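Local coordinates for protein TASOR (Homo sapiens, PDB 6TL1) that is a component of the HUSH complex, which maintains epigenetic silencing at H3K9me3-rich loci, here as TASOR's pseudo-PARP domain, at residues A39-N44 / P201-S206; L75-Y80 / D128-K133; K138-Y143 / D152-H157; E158-K163 / Q181-E186. All blocks are in the same frame, centred on the assembly; numbering follows the deposited sequence.

How the contacts relate
From the N terminus, residues 39-44 come first and meet residues 201-206 near the C terminus. This is contact 1, and the other three contacts nest inside its loop. They follow in series: contact 2 closes the loop between strands 71-77 and 126-134, then contact 3 closes a short loop, then contact 4. None of them cross. Contacts 1 and 2 share the five-stranded antiparallel sheet, where strands 199-209 and 126-134 are neighbours, and they touch. Contact 4 joins strands 159-162 and 181-184 of the mixed sheet, on the other side of the chain's centre. Contact 3 packs the loop 152-157 against edge strand 139-142 of that sheet and touches contact 4. The centres of contacts 1 and 3 lie about 28 Å apart.

Contact 1. Residues A39-N44 / P201-S206; sequences ACLVHN and PYAVVS
Tyr202 O is gripped twice. Val42 N donates to it at 2.9 Å, from well above the carbonyl plane, and a water donates to it at 2.6 Å. The same water also donates to Val42 O. It therefore bridges the two carbonyls at the end of strand 34-42. A second water accepts from Asn44 N and lies within hydrogen-bonding distance of Pro201 O, to which it may donate. Further along, Cys40 and Val204 form a hydrogen-bonded antiparallel pair: Cys40 N to Val204 O is 2.7 Å and Val204 N to Cys40 O is 2.8 Å. Leu41 and Tyr202 run side by side. Leu41 CD2 sits over one face of the Tyr202 ring, 4.3 Å from its centroid, as a CH-pi contact. Val42 CG2, anti to the carbonyl carbon and beside the backbone N, meets Val204 CG2 at 3.7 Å. Ala39 CB touches Val205 CG1 on the face that also carries Leu41. Tyr202 and Ala203 both face Ile131, a classic beta bulge in strand 199-209. That strand lies between strands 34-42 and 126-134. Helix 12-22 packs on Ala39 and Val205, while helix 82-88 packs on Val42 and Val204.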
# COMPACT_ATOMS: atom_id res chain seq x y z
N ALA A 39 -9.46 -13.97 6.31
CA ALA A 39 -8.32 -13.61 5.48
C ALA A 39 -8.33 -14.47 4.23
O ALA A 39 -8.67 -15.66 4.29
CB ALA A 39 -7.00 -13.79 6.24
N CYS A 40 -7.99 -13.86 3.10
CA CYS A 40 -7.84 -14.57 1.83
C CYS A 40 -6.53 -14.20 1.17
O CYS A 40 -6.10 -13.05 1.23
CB CYS A 40 -8.97 -14.21 0.84
SG CYS A 40 -10.63 -14.54 1.40
N LEU A 41 -5.90 -15.17 0.51
CA LEU A 41 -4.83 -14.83 -0.41
C LEU A 41 -5.44 -14.48 -1.77
O LEU A 41 -6.51 -14.98 -2.13
CB LEU A 41 -3.81 -15.96 -0.56
CG LEU A 41 -2.91 -16.15 0.66
CD1 LEU A 41 -2.20 -17.48 0.66
CD2 LEU A 41 -1.90 -15.00 0.73
N VAL A 42 -4.78 -13.59 -2.49
CA VAL A 42 -5.26 -13.16 -3.79
C VAL A 42 -4.40 -13.83 -4.85
O VAL A 42 -3.16 -13.83 -4.76
CB VAL A 42 -5.25 -11.63 -3.92
CG1 VAL A 42 -5.74 -11.21 -5.29
CG2 VAL A 42 -6.11 -11.00 -2.82
N HIS A 43 -5.04 -14.41 -5.86
CA HIS A 43 -4.31 -15.05 -6.95
C HIS A 43 -4.84 -14.44 -8.24
O HIS A 43 -5.78 -14.96 -8.84
CB HIS A 43 -4.44 -16.59 -6.91
CG HIS A 43 -4.08 -17.17 -5.58
ND1 HIS A 43 -2.77 -17.32 -5.18
CD2 HIS A 43 -4.84 -17.72 -4.60
CE1 HIS A 43 -2.74 -17.88 -3.97
NE2 HIS A 43 -3.98 -18.13 -3.60
N ASN A 44 -4.19 -13.37 -8.69
CA ASN A 44 -4.60 -12.71 -9.93
C ASN A 44 -3.41 -12.87 -10.87
O ASN A 44 -2.43 -12.13 -10.77
CB ASN A 44 -4.98 -11.23 -9.68
CG ASN A 44 -5.37 -10.50 -10.98
OD1 ASN A 44 -4.85 -10.80 -12.06
ND2 ASN A 44 -6.36 -9.61 -10.90
N PRO A 201 -2.01 -6.75 -5.63
CA PRO A 201 -2.75 -7.29 -4.47
C PRO A 201 -2.29 -8.70 -4.13
O PRO A 201 -2.12 -9.55 -5.01
CB PRO A 201 -4.20 -7.25 -4.93
CG PRO A 201 -4.13 -7.31 -6.41
CD PRO A 201 -2.87 -6.58 -6.80
N TYR A 202 -2.07 -8.93 -2.84
CA TYR A 202 -1.52 -10.16 -2.29
C TYR A 202 -2.46 -10.87 -1.32
O TYR A 202 -2.58 -12.10 -1.37
CB TYR A 202 -0.19 -9.83 -1.59
CG TYR A 202 0.45 -10.98 -0.86
CD1 TYR A 202 1.22 -11.92 -1.55
CD2 TYR A 202 0.32 -11.12 0.52
CE1 TYR A 202 1.81 -12.98 -0.89
CE2 TYR A 202 0.90 -12.18 1.18
CZ TYR A 202 1.65 -13.09 0.48
OH TYR A 202 2.24 -14.15 1.15
N ALA A 203 -3.15 -10.12 -0.46
CA ALA A 203 -4.05 -10.74 0.52
C ALA A 203 -5.10 -9.72 0.94
O ALA A 203 -4.91 -8.51 0.78
CB ALA A 203 -3.28 -11.24 1.75
N VAL A 204 -6.20 -10.23 1.48
CA VAL A 204 -7.27 -9.41 2.03
C VAL A 204 -7.64 -9.97 3.41
O VAL A 204 -7.77 -11.18 3.57
CB VAL A 204 -8.52 -9.40 1.12
CG1 VAL A 204 -9.52 -8.38 1.63
CG2 VAL A 204 -8.12 -9.09 -0.32
N VAL A 205 -7.79 -9.07 4.38
CA VAL A 205 -8.24 -9.43 5.72
C VAL A 205 -9.41 -8.54 6.08
O VAL A 205 -9.52 -7.40 5.62
CB VAL A 205 -7.12 -9.27 6.76
CG1 VAL A 205 -5.98 -10.24 6.49
CG2 VAL A 205 -6.63 -7.83 6.79
N SER A 206 -10.29 -9.07 6.90
CA SER A 206 -11.36 -8.31 7.53
C SER A 206 -11.02 -8.17 9.01
O SER A 206 -10.56 -9.12 9.63
CB SER A 206 -12.71 -8.99 7.34
OG SER A 206 -13.13 -8.91 5.99
O HOH W 1 -2.37 -11.60 -7.01
O HOH W 2 -1.30 -13.71 -2.97

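Contact 2. Residues L75-Y80 / D128-K133; sequences LMVDRY and DVVIFK
Leu75 and Val130 form a hydrogen-bonded antiparallel pair, with Val130 N to Leu75 O at 2.8 Å and Leu75 N to Val130 O at 3.1 Å, Met76 and Val129 follow as a non-hydrogen-bonded pair, and the N-to-C directions of the two short strand segments make 141°. Val77 crosses Val130 at about a right angle, and its CG1 lies 4.1 Å from Val130 CG2. Val77 CG2 sits between its own backbone N and carbonyl carbon, which puts it beside Asp128 CB. Leu75 CB meets the Phe132 ring at its edge, in plane, 3.7 Å from Phe132 CE1. Val130 CG1 lies over a face of that same ring. Val77 N donates to Asp128 O at 3.0 Å. A water accepts from Asp128 N and donates to Val77 O at 2.6 Å. A second water donates to both Val77 O and Asp128 OD2, so Val77 O receives two waters. Asp128 OD1 turns instead to Ser206 OG on the next strand. Helix 82-88 packs on Val77, Asp128 and Phe132. Within this chain strand 71-77 is an outermost strand of the five-stranded antiparallel sheet, consistent with the sheet-built fold of PARP catalytic domains.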
# COMPACT_ATOMS: atom_id res chain seq x y z
N LEU A 75 -4.13 -0.96 2.24
CA LEU A 75 -5.22 -0.09 1.83
C LEU A 75 -6.50 -0.59 2.48
O LEU A 75 -6.92 -1.73 2.25
CB LEU A 75 -5.38 -0.06 0.31
CG LEU A 75 -6.33 1.02 -0.22
CD1 LEU A 75 -5.76 2.40 0.07
CD2 LEU A 75 -6.55 0.84 -1.72
N MET A 76 -7.13 0.26 3.29
CA MET A 76 -8.48 -0.03 3.77
C MET A 76 -9.44 0.36 2.65
O MET A 76 -9.29 1.43 2.05
CB MET A 76 -8.79 0.72 5.06
CG MET A 76 -10.20 0.51 5.54
SD MET A 76 -10.42 1.01 7.26
CE MET A 76 -10.12 2.78 7.11
N VAL A 77 -10.41 -0.50 2.35
CA VAL A 77 -11.23 -0.32 1.16
C VAL A 77 -12.71 -0.35 1.52
O VAL A 77 -13.17 -1.19 2.31
CB VAL A 77 -10.90 -1.38 0.09
CG1 VAL A 77 -9.46 -1.22 -0.35
CG2 VAL A 77 -11.07 -2.74 0.66
N ASP A 78 -13.45 0.58 0.92
CA ASP A 78 -14.84 0.86 1.23
C ASP A 78 -15.78 0.05 0.35
O ASP A 78 -15.36 -0.67 -0.56
CB ASP A 78 -15.14 2.35 1.02
CG ASP A 78 -15.04 3.16 2.29
OD1 ASP A 78 -14.14 2.89 3.11
OD2 ASP A 78 -15.88 4.07 2.48
N ARG A 79 -17.07 0.16 0.66
CA ARG A 79 -18.19 -0.21 -0.20
C ARG A 79 -17.99 -1.54 -0.91
O ARG A 79 -18.40 -1.70 -2.06
CB ARG A 79 -18.44 0.89 -1.23
CG ARG A 79 -18.62 2.27 -0.61
CD ARG A 79 -19.07 3.29 -1.64
NE ARG A 79 -19.24 4.62 -1.05
CZ ARG A 79 -20.03 5.57 -1.54
NH1 ARG A 79 -20.74 5.34 -2.64
NH2 ARG A 79 -20.11 6.74 -0.94
N TYR A 80 -17.35 -2.50 -0.22
CA TYR A 80 -17.18 -3.85 -0.74
C TYR A 80 -16.47 -3.83 -2.09
O TYR A 80 -16.80 -4.60 -3.00
CB TYR A 80 -18.52 -4.57 -0.82
CG TYR A 80 -19.25 -4.59 0.50
CD1 TYR A 80 -18.96 -5.55 1.46
CD2 TYR A 80 -20.22 -3.64 0.80
CE1 TYR A 80 -19.61 -5.57 2.68
CE2 TYR A 80 -20.88 -3.65 2.02
CZ TYR A 80 -20.57 -4.61 2.95
OH TYR A 80 -21.22 -4.63 4.16
N ASP A 128 -12.20 -3.87 5.80
CA ASP A 128 -11.45 -4.78 4.94
C ASP A 128 -10.15 -4.10 4.55
O ASP A 128 -10.16 -2.95 4.11
CB ASP A 128 -12.26 -5.10 3.67
CG ASP A 128 -13.53 -5.85 3.96
OD1 ASP A 128 -13.48 -6.84 4.73
OD2 ASP A 128 -14.59 -5.45 3.44
N VAL A 129 -9.04 -4.81 4.69
CA VAL A 129 -7.73 -4.27 4.35
C VAL A 129 -7.12 -5.16 3.28
O VAL A 129 -6.99 -6.38 3.47
CB VAL A 129 -6.81 -4.19 5.58
CG1 VAL A 129 -5.46 -3.63 5.19
CG2 VAL A 129 -7.45 -3.33 6.66
N VAL A 130 -6.76 -4.56 2.14
CA VAL A 130 -6.01 -5.24 1.09
C VAL A 130 -4.53 -5.06 1.36
O VAL A 130 -4.06 -3.96 1.67
CB VAL A 130 -6.39 -4.71 -0.31
CG1 VAL A 130 -5.55 -5.41 -1.41
CG2 VAL A 130 -7.84 -5.02 -0.61
N ILE A 131 -3.80 -6.17 1.35
CA ILE A 131 -2.36 -6.18 1.48
C ILE A 131 -1.78 -6.30 0.08
O ILE A 131 -2.05 -7.27 -0.64
CB ILE A 131 -1.87 -7.33 2.37
CG1 ILE A 131 -2.42 -7.18 3.80
CG2 ILE A 131 -0.34 -7.44 2.32
CD1 ILE A 131 -2.04 -8.33 4.73
N PHE A 132 -0.99 -5.30 -0.32
CA PHE A 132 -0.32 -5.30 -1.61
C PHE A 132 1.14 -5.68 -1.43
O PHE A 132 1.79 -5.23 -0.48
CB PHE A 132 -0.37 -3.91 -2.26
CG PHE A 132 -1.74 -3.48 -2.63
CD1 PHE A 132 -2.52 -2.77 -1.74
CD2 PHE A 132 -2.26 -3.77 -3.89
CE1 PHE A 132 -3.79 -2.36 -2.09
CE2 PHE A 132 -3.53 -3.38 -4.24
CZ PHE A 132 -4.31 -2.68 -3.33
N LYS A 133 1.65 -6.48 -2.35
CA LYS A 133 3.09 -6.57 -2.47
C LYS A 133 3.54 -5.45 -3.40
O LYS A 133 2.84 -5.10 -4.35
CB LYS A 133 3.56 -7.94 -2.97
CG LYS A 133 3.23 -8.28 -4.40
CD LYS A 133 3.93 -9.60 -4.78
CE LYS A 133 3.56 -10.10 -6.18
NZ LYS A 133 4.14 -11.47 -6.42
O HOH W 3 -13.32 -1.29 4.92
O HOH W 4 -15.32 -3.46 2.03

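Contact 3. Residues K138-Y143 / D152-H157; sequences KIKSIY and DPTPKH
Lys138 and Lys140 both hold CG anti to the backbone N (chi1 167° and 173°), which sends their aliphatic chains to His157 and Thr154. Those two residues are the ends of a type II beta turn, Thr154 to His157. The turn lies in the connection between the parallel neighbours 139-142 and 159-162 of the mixed sheet. His157 takes the central place. Lys138 CG lies 3.4 Å from His157 CD2, and the lysine chain crosses the histidine obliquely. Lys138 CD touches the same ring. Lys140 CB also approaches it obliquely, 3.8 Å from His157 CD2. Ile139 O faces the edge of the ring near its plane. Lys140 bends at chi2 and crosses Thr154 at about a right angle, with its CG 3.4 Å from Thr154 OG1. That hydroxyl is hydrogen-bonded to His160 on strand 159-162. No hydrogen bond joins the two segments directly, so the contact is van der Waals packing at the surface. Within the turn, the rotation of the histidine ring is set by a polar bond. His157 ND1 donates to Pro155 O at 2.9 Å, with the acceptor in the ring plane and the donor above the carbonyl plane.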
# COMPACT_ATOMS: atom_id res chain seq x y z
N LYS A 138 13.83 2.40 -6.62
CA LYS A 138 14.58 3.61 -6.32
C LYS A 138 13.58 4.66 -5.86
O LYS A 138 12.69 5.07 -6.61
CB LYS A 138 15.40 4.08 -7.52
CG LYS A 138 15.95 5.49 -7.36
CD LYS A 138 17.11 5.77 -8.31
CE LYS A 138 18.44 5.25 -7.73
NZ LYS A 138 19.04 6.19 -6.72
N ILE A 139 13.72 5.07 -4.62
CA ILE A 139 12.76 5.92 -3.95
C ILE A 139 13.14 7.37 -4.17
O ILE A 139 14.33 7.72 -4.16
CB ILE A 139 12.72 5.59 -2.44
CG1 ILE A 139 12.34 4.13 -2.23
CG2 ILE A 139 11.75 6.51 -1.72
CD1 ILE A 139 12.53 3.63 -0.81
N LYS A 140 12.15 8.22 -4.40
CA LYS A 140 12.33 9.67 -4.43
C LYS A 140 11.71 10.20 -3.15
O LYS A 140 10.50 10.06 -2.94
CB LYS A 140 11.69 10.29 -5.67
CG LYS A 140 11.68 11.81 -5.71
CD LYS A 140 13.09 12.40 -5.74
CE LYS A 140 13.02 13.91 -5.99
NZ LYS A 140 14.38 14.51 -6.12
N SER A 141 12.54 10.78 -2.28
CA SER A 141 12.08 11.38 -1.04
C SER A 141 11.80 12.86 -1.26
O SER A 141 12.66 13.59 -1.76
CB SER A 141 13.13 11.21 0.06
OG SER A 141 13.22 9.87 0.47
N ILE A 142 10.60 13.31 -0.87
CA ILE A 142 10.23 14.71 -1.09
C ILE A 142 9.77 15.33 0.22
O ILE A 142 9.19 14.66 1.08
CB ILE A 142 9.16 14.86 -2.19
CG1 ILE A 142 7.90 14.07 -1.84
CG2 ILE A 142 9.71 14.40 -3.56
CD1 ILE A 142 6.75 14.34 -2.79
N TYR A 143 10.01 16.62 0.35
CA TYR A 143 9.50 17.36 1.49
C TYR A 143 8.03 17.68 1.30
O TYR A 143 7.55 17.88 0.17
CB TYR A 143 10.30 18.64 1.68
CG TYR A 143 11.69 18.40 2.21
CD1 TYR A 143 12.76 18.16 1.36
CD2 TYR A 143 11.93 18.40 3.58
CE1 TYR A 143 14.03 17.94 1.85
CE2 TYR A 143 13.20 18.18 4.08
CZ TYR A 143 14.25 17.96 3.22
OH TYR A 143 15.51 17.75 3.73
N ASP A 152 5.30 16.75 -10.38
CA ASP A 152 4.85 15.61 -11.15
C ASP A 152 5.60 14.37 -10.67
O ASP A 152 6.64 14.49 -10.00
CB ASP A 152 5.11 15.83 -12.64
CG ASP A 152 4.11 16.79 -13.28
OD1 ASP A 152 3.08 17.11 -12.65
OD2 ASP A 152 4.35 17.19 -14.44
N PRO A 153 5.09 13.17 -10.95
CA PRO A 153 5.84 11.97 -10.57
C PRO A 153 7.25 12.03 -11.15
O PRO A 153 7.46 12.48 -12.28
CB PRO A 153 5.01 10.84 -11.20
CG PRO A 153 3.62 11.37 -11.16
CD PRO A 153 3.77 12.84 -11.51
N THR A 154 8.23 11.63 -10.33
CA THR A 154 9.63 11.79 -10.70
C THR A 154 10.04 10.70 -11.67
O THR A 154 9.94 9.50 -11.32
CB THR A 154 10.52 11.74 -9.46
OG1 THR A 154 10.13 12.77 -8.55
CG2 THR A 154 11.95 12.01 -9.87
N PRO A 155 10.47 11.00 -12.88
CA PRO A 155 10.85 9.96 -13.83
C PRO A 155 12.02 9.13 -13.29
O PRO A 155 12.85 9.63 -12.53
CB PRO A 155 11.25 10.72 -15.09
CG PRO A 155 10.48 12.04 -14.97
CD PRO A 155 10.56 12.35 -13.50
N LYS A 156 12.03 7.86 -13.67
CA LYS A 156 13.12 6.92 -13.38
C LYS A 156 13.22 6.59 -11.89
O LYS A 156 14.25 6.12 -11.42
CB LYS A 156 14.46 7.47 -13.88
CG LYS A 156 14.49 7.69 -15.39
CD LYS A 156 14.01 6.49 -16.16
CE LYS A 156 14.09 6.74 -17.66
NZ LYS A 156 13.58 5.55 -18.41
N HIS A 157 12.16 6.86 -11.13
CA HIS A 157 12.01 6.44 -9.75
C HIS A 157 10.70 5.68 -9.65
O HIS A 157 9.80 5.87 -10.47
CB HIS A 157 12.01 7.64 -8.78
CG HIS A 157 13.32 8.38 -8.74
ND1 HIS A 157 13.75 9.18 -9.78
CD2 HIS A 157 14.29 8.44 -7.80
CE1 HIS A 157 14.93 9.70 -9.48
NE2 HIS A 157 15.28 9.26 -8.28

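Contact 4. Residues E158-K163 / Q181-E186; sequences ECHVSK and QYYFYE
His160 meets two tyrosine rings of the 181-186 segment, and each is turned differently. Tyr185 points its edge at the face of His160 in a T-shaped pair, with planes at 72° and centroids 5.1 Å apart. Tyr183 runs alongside His160, pointing the same way, with its ring tilted obliquely by 39°. The nearest atoms of that pair are His160 ND1 and Tyr183 CD2, 3.7 Å apart. Tyr185 CG sits between its backbone N and carbonyl carbon (chi1 55°), a rotamer that swings the ring across to the histidine. Hydrogen bonds hold the cluster at its polar ends: His160 ND1 to Leu100 O, His160 NE2 to Thr154 OG1, Tyr183 OH to Ser102 O and Tyr185 OH to Thr154 O. Both histidine nitrogens thus have partners. Cys159 and Phe184 occupy the other side of the sheet. Cys159 CB lies over the Phe184 ring, 4.0 Å from its centroid, and SG makes an oblique sulfur-aromatic contact. Val161 CG1 meets the Tyr182 ring edge in plane, 3.4 Å from Tyr182 CD1. The backbones are joined by His160 N to Tyr183 O, 2.8 Å, and Tyr183 N to His160 O, 3.0 Å. Strand 139-142 flanks strand 159-162, and strand 107-110 flanks strand 181-184. Ile134 of strand 126-134 packs on Tyr182 and Phe184.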
# COMPACT_ATOMS: atom_id res chain seq x y z
N GLU A 158 10.61 4.77 -8.68
CA GLU A 158 9.42 3.94 -8.61
C GLU A 158 8.31 4.52 -7.75
O GLU A 158 7.14 4.19 -7.98
CB GLU A 158 9.77 2.54 -8.12
CG GLU A 158 10.34 1.63 -9.22
CD GLU A 158 11.57 2.21 -9.90
OE1 GLU A 158 12.66 2.13 -9.29
OE2 GLU A 158 11.45 2.76 -11.02
N CYS A 159 8.64 5.38 -6.78
CA CYS A 159 7.60 5.90 -5.90
C CYS A 159 8.11 7.17 -5.24
O CYS A 159 9.30 7.47 -5.26
CB CYS A 159 7.17 4.91 -4.81
SG CYS A 159 8.51 4.47 -3.66
N HIS A 160 7.18 7.94 -4.68
CA HIS A 160 7.51 9.02 -3.76
C HIS A 160 7.23 8.57 -2.33
O HIS A 160 6.28 7.82 -2.09
CB HIS A 160 6.69 10.27 -4.05
CG HIS A 160 7.05 10.95 -5.34
ND1 HIS A 160 6.37 12.05 -5.81
CD2 HIS A 160 8.02 10.69 -6.25
CE1 HIS A 160 6.91 12.45 -6.95
NE2 HIS A 160 7.91 11.63 -7.25
N VAL A 161 8.03 9.08 -1.38
CA VAL A 161 7.76 8.93 0.04
C VAL A 161 8.08 10.26 0.70
O VAL A 161 8.76 11.11 0.13
CB VAL A 161 8.57 7.80 0.74
CG1 VAL A 161 8.38 6.47 0.02
CG2 VAL A 161 10.05 8.17 0.83
N SER A 162 7.55 10.46 1.91
CA SER A 162 7.81 11.69 2.65
C SER A 162 9.21 11.65 3.23
O SER A 162 9.57 10.72 3.95
CB SER A 162 6.79 11.89 3.76
OG SER A 162 5.52 12.16 3.18
N LYS A 163 9.96 12.73 3.01
CA LYS A 163 11.37 12.80 3.39
C LYS A 163 11.64 12.41 4.84
O LYS A 163 12.58 11.65 5.13
CB LYS A 163 11.89 14.22 3.15
CG LYS A 163 13.39 14.36 3.34
CD LYS A 163 14.14 13.98 2.08
CE LYS A 163 15.60 13.70 2.40
NZ LYS A 163 16.17 14.76 3.27
N GLN A 181 2.55 7.68 3.77
CA GLN A 181 2.08 7.03 2.56
C GLN A 181 3.23 6.70 1.63
O GLN A 181 4.31 7.30 1.69
CB GLN A 181 1.07 7.91 1.81
CG GLN A 181 -0.14 8.24 2.61
CD GLN A 181 -1.09 7.07 2.67
OE1 GLN A 181 -1.49 6.52 1.65
NE2 GLN A 181 -1.42 6.65 3.90
N TYR A 182 2.98 5.72 0.77
CA TYR A 182 3.78 5.45 -0.42
C TYR A 182 2.98 5.94 -1.63
O TYR A 182 1.76 5.77 -1.68
CB TYR A 182 4.06 3.96 -0.57
CG TYR A 182 4.98 3.36 0.48
CD1 TYR A 182 6.15 4.00 0.86
CD2 TYR A 182 4.68 2.14 1.07
CE1 TYR A 182 6.99 3.46 1.82
CE2 TYR A 182 5.53 1.57 2.03
CZ TYR A 182 6.67 2.24 2.40
OH TYR A 182 7.51 1.70 3.34
N TYR A 183 3.66 6.52 -2.60
CA TYR A 183 3.02 7.05 -3.81
C TYR A 183 3.66 6.39 -5.03
O TYR A 183 4.78 6.75 -5.40
CB TYR A 183 3.15 8.56 -3.85
CG TYR A 183 2.60 9.28 -5.08
CD1 TYR A 183 1.23 9.41 -5.26
CD2 TYR A 183 3.44 9.88 -6.00
CE1 TYR A 183 0.72 10.12 -6.36
CE2 TYR A 183 2.94 10.58 -7.10
CZ TYR A 183 1.59 10.69 -7.27
OH TYR A 183 1.09 11.38 -8.35
N PHE A 184 2.97 5.42 -5.61
CA PHE A 184 3.48 4.62 -6.72
C PHE A 184 2.95 5.14 -8.05
O PHE A 184 1.77 5.50 -8.17
CB PHE A 184 3.10 3.15 -6.53
CG PHE A 184 3.86 2.48 -5.43
CD1 PHE A 184 5.10 1.90 -5.68
CD2 PHE A 184 3.35 2.44 -4.15
CE1 PHE A 184 5.81 1.29 -4.67
CE2 PHE A 184 4.05 1.82 -3.13
CZ PHE A 184 5.29 1.25 -3.39
N TYR A 185 3.80 5.16 -9.05
CA TYR A 185 3.40 5.63 -10.36
C TYR A 185 4.29 4.95 -11.38
O TYR A 185 5.32 4.36 -11.05
CB TYR A 185 3.53 7.16 -10.46
CG TYR A 185 4.92 7.59 -10.10
CD1 TYR A 185 5.93 7.61 -11.06
CD2 TYR A 185 5.24 7.95 -8.80
CE1 TYR A 185 7.21 7.99 -10.73
CE2 TYR A 185 6.52 8.34 -8.46
CZ TYR A 185 7.50 8.36 -9.43
OH TYR A 185 8.77 8.74 -9.09
N GLU A 186 3.90 5.08 -12.65
CA GLU A 186 4.71 4.51 -13.71
C GLU A 186 4.43 5.27 -14.99
O GLU A 186 3.27 5.42 -15.39
CB GLU A 186 4.41 3.02 -13.88
CG GLU A 186 5.33 2.33 -14.85
CD GLU A 186 5.19 0.81 -14.84
OE1 GLU A 186 4.17 0.29 -14.35
OE2 GLU A 186 6.11 0.15 -15.36
O HOH W 5 5.95 8.55 3.43
O HOH W 6 3.38 10.23 2.76